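Local coordinates for protein dihydrophenazinedicarboxylate synthase (Burkholderia, PDB 4HMX) that catalyses oxidations in the terminal steps of phenazine antibiotic biosynthesis, using FMN as cofactor and molecular oxygen as electron acceptor, at residues Lys127-Arg132 / Pro173-Tyr178. Numbering follows the deposited sequence.
Sequences KLWFGR and PRFVGY. With WUB ((1R,10aS)-1,2,10,10a-tetrahydrophenazine-1-carboxylic acid), chain D.
Trp129 and Phe175 form a T-shaped aromatic pair that joins helix 122-130 to the start of strand 175-182 in the FMN-binding split barrel of the pyridoxamine 5'-phosphate oxidase family, a worked example of a helix packed on a β-strand beside a ligand pocket. The indole turns its six-membered ring edge-on to the phenyl face, with centroids 4.8 Å apart and planes at 65°. Trp129 CE3 sits over the middle of the phenyl ring, 3.5 Å from Phe175 CG, and CZ3 follows it over the CD2 side. With CG anti to the backbone nitrogen (chi1 -176°), the Trp129 ring swings toward Phe175, whose own CB already points at the helix. Two outside partners fix the indole: NE1 is hydrogen-bonded to Leu169 O, and the ring stacks with His137.

Apolar packing continues one residue earlier on the helix. Leu128 CD1 lies 4.1 Å from Gly177 CA, reaching the strand backbone where no side chain intervenes, while its CB approaches Phe175 CE1 more loosely at 4.5 Å.

The last group of contacts involves the bound tetrahydrophenazine carboxylic acid, which meets both segments. Arg132, which probably binds substrate, as in related enzymes, bends at chi2 and chi3 and presents the edge of its guanidinium group to the ligand. Its NH1 is 3.5 Å from ligand C14 and only loosely approaches Phe175 CZ, at 4.5 Å. Phe175 also touches the ligand, its CE2 3.7 Å from ligand C13, in an oblique approach.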
ATOM      1  N   LYS B 127      -3.685   4.510  27.082  1.00 34.23           N
ATOM      2  CA  LYS B 127      -2.352   3.965  27.199  1.00 35.27           C
ATOM      3  C   LYS B 127      -1.539   4.310  25.921  1.00 35.45           C
ATOM      4  O   LYS B 127      -0.382   4.711  26.005  1.00 35.62           O
ATOM      5  CB  LYS B 127      -2.420   2.464  27.524  1.00 37.16           C
ATOM      6  CG  LYS B 127      -1.097   1.761  27.618  1.00 39.34           C
ATOM      7  N   LEU B 128      -2.154   4.226  24.737  1.00 34.18           N
ATOM      8  CA  LEU B 128      -1.460   4.606  23.507  1.00 32.43           C
ATOM      9  C   LEU B 128      -1.055   6.077  23.462  1.00 31.87           C
ATOM     10  O   LEU B 128       0.057   6.437  23.035  1.00 32.51           O
ATOM     11  CB  LEU B 128      -2.336   4.298  22.286  1.00 32.07           C
ATOM     12  CG  LEU B 128      -2.408   2.808  21.997  1.00 32.63           C
ATOM     13  CD1 LEU B 128      -3.573   2.443  21.066  1.00 34.13           C
ATOM     14  CD2 LEU B 128      -1.087   2.340  21.374  1.00 34.76           C
ATOM     15  N   TRP B 129      -1.971   6.927  23.859  1.00 29.46           N
ATOM     16  CA  TRP B 129      -1.654   8.350  23.992  1.00 29.74           C
ATOM     17  C   TRP B 129      -0.509   8.588  24.945  1.00 34.33           C
ATOM     18  O   TRP B 129       0.400   9.339  24.592  1.00 34.76           O
ATOM     19  CB  TRP B 129      -2.891   9.141  24.402  1.00 29.73           C
ATOM     20  CG  TRP B 129      -2.784  10.691  24.502  1.00 28.59           C
ATOM     21  CD1 TRP B 129      -2.793  11.456  25.664  1.00 29.93           C
ATOM     22  CD2 TRP B 129      -2.752  11.615  23.420  1.00 28.44           C
ATOM     23  NE1 TRP B 129      -2.733  12.807  25.356  1.00 31.07           N
ATOM     24  CE2 TRP B 129      -2.713  12.934  23.986  1.00 31.73           C
ATOM     25  CE3 TRP B 129      -2.748  11.471  22.027  1.00 29.55           C
ATOM     26  CZ2 TRP B 129      -2.678  14.080  23.205  1.00 30.29           C
ATOM     27  CZ3 TRP B 129      -2.685  12.599  21.251  1.00 27.56           C
ATOM     28  CH2 TRP B 129      -2.668  13.914  21.846  1.00 29.19           C
ATOM     29  N   PHE B 130      -0.524   7.957  26.121  1.00 37.56           N
ATOM     30  CA  PHE B 130       0.573   8.127  27.111  1.00 43.21           C
ATOM     31  C   PHE B 130       1.959   7.674  26.612  1.00 46.42           C
ATOM     32  O   PHE B 130       3.014   8.094  27.139  1.00 48.70           O
ATOM     33  CB  PHE B 130       0.272   7.357  28.405  1.00 46.50           C
ATOM     34  CG  PHE B 130      -0.958   7.807  29.120  1.00 49.52           C
ATOM     35  CD1 PHE B 130      -1.481   9.078  28.916  1.00 51.36           C
ATOM     36  CD2 PHE B 130      -1.594   6.945  30.019  1.00 51.92           C
ATOM     37  CE1 PHE B 130      -2.619   9.490  29.579  1.00 53.58           C
ATOM     38  CE2 PHE B 130      -2.740   7.338  30.695  1.00 53.49           C
ATOM     39  CZ  PHE B 130      -3.258   8.621  30.485  1.00 54.15           C
ATOM     40  N   GLY B 131       1.987   6.796  25.624  1.00 45.57           N
ATOM     41  CA  GLY B 131       3.254   6.322  25.114  1.00 45.24           C
ATOM     42  C   GLY B 131       3.917   7.284  24.161  1.00 43.84           C
ATOM     43  O   GLY B 131       5.052   7.033  23.726  1.00 44.48           O
ATOM     44  N   ARG B 132       3.232   8.376  23.818  1.00 39.68           N
ATOM     45  CA  ARG B 132       3.796   9.339  22.870  1.00 38.82           C
ATOM     46  C   ARG B 132       4.431  10.550  23.569  1.00 36.49           C
ATOM     47  O   ARG B 132       4.168  10.798  24.734  1.00 37.16           O
ATOM     48  CB  ARG B 132       2.719   9.843  21.908  1.00 39.60           C
ATOM     49  CG  ARG B 132       1.799   8.756  21.292  1.00 43.00           C
ATOM     50  CD  ARG B 132       2.594   7.729  20.551  1.00 45.12           C
ATOM     51  NE  ARG B 132       3.273   8.286  19.379  1.00 47.15           N
ATOM     52  CZ  ARG B 132       2.818   8.167  18.126  1.00 49.72           C
ATOM     53  NH1 ARG B 132       1.658   7.521  17.894  1.00 50.92           N
ATOM     54  NH2 ARG B 132       3.522   8.680  17.095  1.00 49.37           N
ATOM     55  N   PRO B 173     -10.692  13.202  21.848  1.00 25.78           N
ATOM     56  CA  PRO B 173     -11.488  11.985  21.612  1.00 25.32           C
ATOM     57  C   PRO B 173     -11.265  11.382  20.239  1.00 25.12           C
ATOM     58  O   PRO B 173     -11.450  10.178  20.119  1.00 25.75           O
ATOM     59  CB  PRO B 173     -12.954  12.448  21.789  1.00 27.71           C
ATOM     60  CG  PRO B 173     -12.892  14.028  21.845  1.00 30.06           C
ATOM     61  CD  PRO B 173     -11.507  14.350  22.339  1.00 27.62           C
ATOM     62  N   ARG B 174     -10.870  12.179  19.253  1.00 23.91           N
ATOM     63  CA  ARG B 174     -10.587  11.616  17.939  1.00 22.80           C
ATOM     64  C   ARG B 174      -9.321  10.791  17.916  1.00 21.59           C
ATOM     65  O   ARG B 174      -9.101  10.096  16.926  1.00 22.67           O
ATOM     66  CB  ARG B 174     -10.490  12.722  16.900  1.00 23.69           C
ATOM     67  CG  ARG B 174      -9.298  13.671  17.070  1.00 22.14           C
ATOM     68  CD  ARG B 174      -9.369  14.809  16.049  1.00 23.58           C
ATOM     69  NE  ARG B 174      -8.271  15.756  16.205  1.00 24.53           N
ATOM     70  CZ  ARG B 174      -8.253  16.744  17.092  1.00 26.17           C
ATOM     71  NH1 ARG B 174      -9.259  16.929  17.939  1.00 25.50           N
ATOM     72  NH2 ARG B 174      -7.183  17.531  17.161  1.00 27.40           N
ATOM     73  N   PHE B 175      -8.432  10.917  18.916  1.00 21.16           N
ATOM     74  CA  PHE B 175      -7.203  10.121  18.843  1.00 22.15           C
ATOM     75  C   PHE B 175      -7.520   8.744  19.369  1.00 20.69           C
ATOM     76  O   PHE B 175      -7.841   8.587  20.537  1.00 22.51           O
ATOM     77  CB  PHE B 175      -6.045  10.753  19.638  1.00 23.28           C
ATOM     78  CG  PHE B 175      -4.774   9.964  19.560  1.00 25.73           C
ATOM     79  CD1 PHE B 175      -4.556   8.946  20.458  1.00 25.42           C
ATOM     80  CD2 PHE B 175      -3.786  10.273  18.643  1.00 27.75           C
ATOM     81  CE1 PHE B 175      -3.413   8.191  20.390  1.00 27.58           C
ATOM     82  CE2 PHE B 175      -2.591   9.508  18.558  1.00 29.28           C
ATOM     83  CZ  PHE B 175      -2.410   8.484  19.424  1.00 28.99           C
ATOM     84  N   VAL B 176      -7.432   7.734  18.511  1.00 21.94           N
ATOM     85  CA  VAL B 176      -7.950   6.404  18.857  1.00 22.87           C
ATOM     86  C   VAL B 176      -7.058   5.293  18.255  1.00 21.69           C
ATOM     87  O   VAL B 176      -6.337   5.524  17.287  1.00 21.96           O
ATOM     88  CB  VAL B 176      -9.416   6.210  18.357  1.00 24.28           C
ATOM     89  CG1 VAL B 176     -10.317   7.235  18.994  1.00 26.71           C
ATOM     90  CG2 VAL B 176      -9.517   6.291  16.825  1.00 27.03           C
ATOM     91  N   GLY B 177      -7.136   4.115  18.840  1.00 21.80           N
ATOM     92  CA  GLY B 177      -6.478   2.953  18.276  1.00 21.06           C
ATOM     93  C   GLY B 177      -7.494   2.033  17.657  1.00 20.20           C
ATOM     94  O   GLY B 177      -8.676   2.028  18.046  1.00 21.82           O
ATOM     95  N   TYR B 178      -7.015   1.268  16.696  1.00 19.15           N
ATOM     96  CA  TYR B 178      -7.735   0.174  16.066  1.00 18.90           C
ATOM     97  C   TYR B 178      -6.854  -1.060  16.077  1.00 18.76           C
ATOM     98  O   TYR B 178      -5.627  -0.960  16.117  1.00 18.07           O
ATOM     99  CB  TYR B 178      -8.052   0.474  14.613  1.00 20.41           C
ATOM    100  CG  TYR B 178      -8.990   1.621  14.417  1.00 20.86           C
ATOM    101  CD1 TYR B 178     -10.367   1.443  14.386  1.00 24.55           C
ATOM    102  CD2 TYR B 178      -8.508   2.887  14.287  1.00 24.30           C
ATOM    103  CE1 TYR B 178     -11.178   2.512  14.205  1.00 27.60           C
ATOM    104  CE2 TYR B 178      -9.333   3.951  14.129  1.00 26.30           C
ATOM    105  CZ  TYR B 178     -10.636   3.773  14.094  1.00 27.22           C
ATOM    106  OH  TYR B 178     -11.397   4.918  13.942  1.00 31.04           O
TER
HETATM  107  O01 WUB D 302       5.340   8.761  14.046  1.00 52.93           O
HETATM  108  C02 WUB D 302       5.317   8.097  12.920  1.00 49.93           C
HETATM  109  O03 WUB D 302       5.927   7.075  12.412  1.00 51.64           O
HETATM  110  C04 WUB D 302       4.327   8.686  11.924  1.00 44.13           C
HETATM  111  C05 WUB D 302       5.079   9.523  10.887  1.00 42.82           C
HETATM  112  C06 WUB D 302       4.338  10.560  10.068  1.00 40.14           C
HETATM  113  C07 WUB D 302       3.080  11.007  10.419  1.00 39.06           C
HETATM  114  C08 WUB D 302       2.430  10.435  11.624  1.00 39.82           C
HETATM  115  N09 WUB D 302       1.169  10.833  11.965  1.00 40.20           N
HETATM  116  C10 WUB D 302       0.445  10.298  13.082  1.00 39.54           C
HETATM  117  C11 WUB D 302      -0.849  10.768  13.428  1.00 39.22           C
HETATM  118  C12 WUB D 302      -1.582  10.134  14.489  1.00 39.22           C
HETATM  119  C13 WUB D 302      -1.046   9.058  15.209  1.00 39.46           C
HETATM  120  C14 WUB D 302       0.216   8.582  14.847  1.00 39.14           C
HETATM  121  C15 WUB D 302       0.964   9.234  13.753  1.00 39.37           C
HETATM  122  N16 WUB D 302       2.259   8.728  13.357  1.00 41.28           N
HETATM  123  C17 WUB D 302       3.214   9.509  12.567  1.00 41.22           C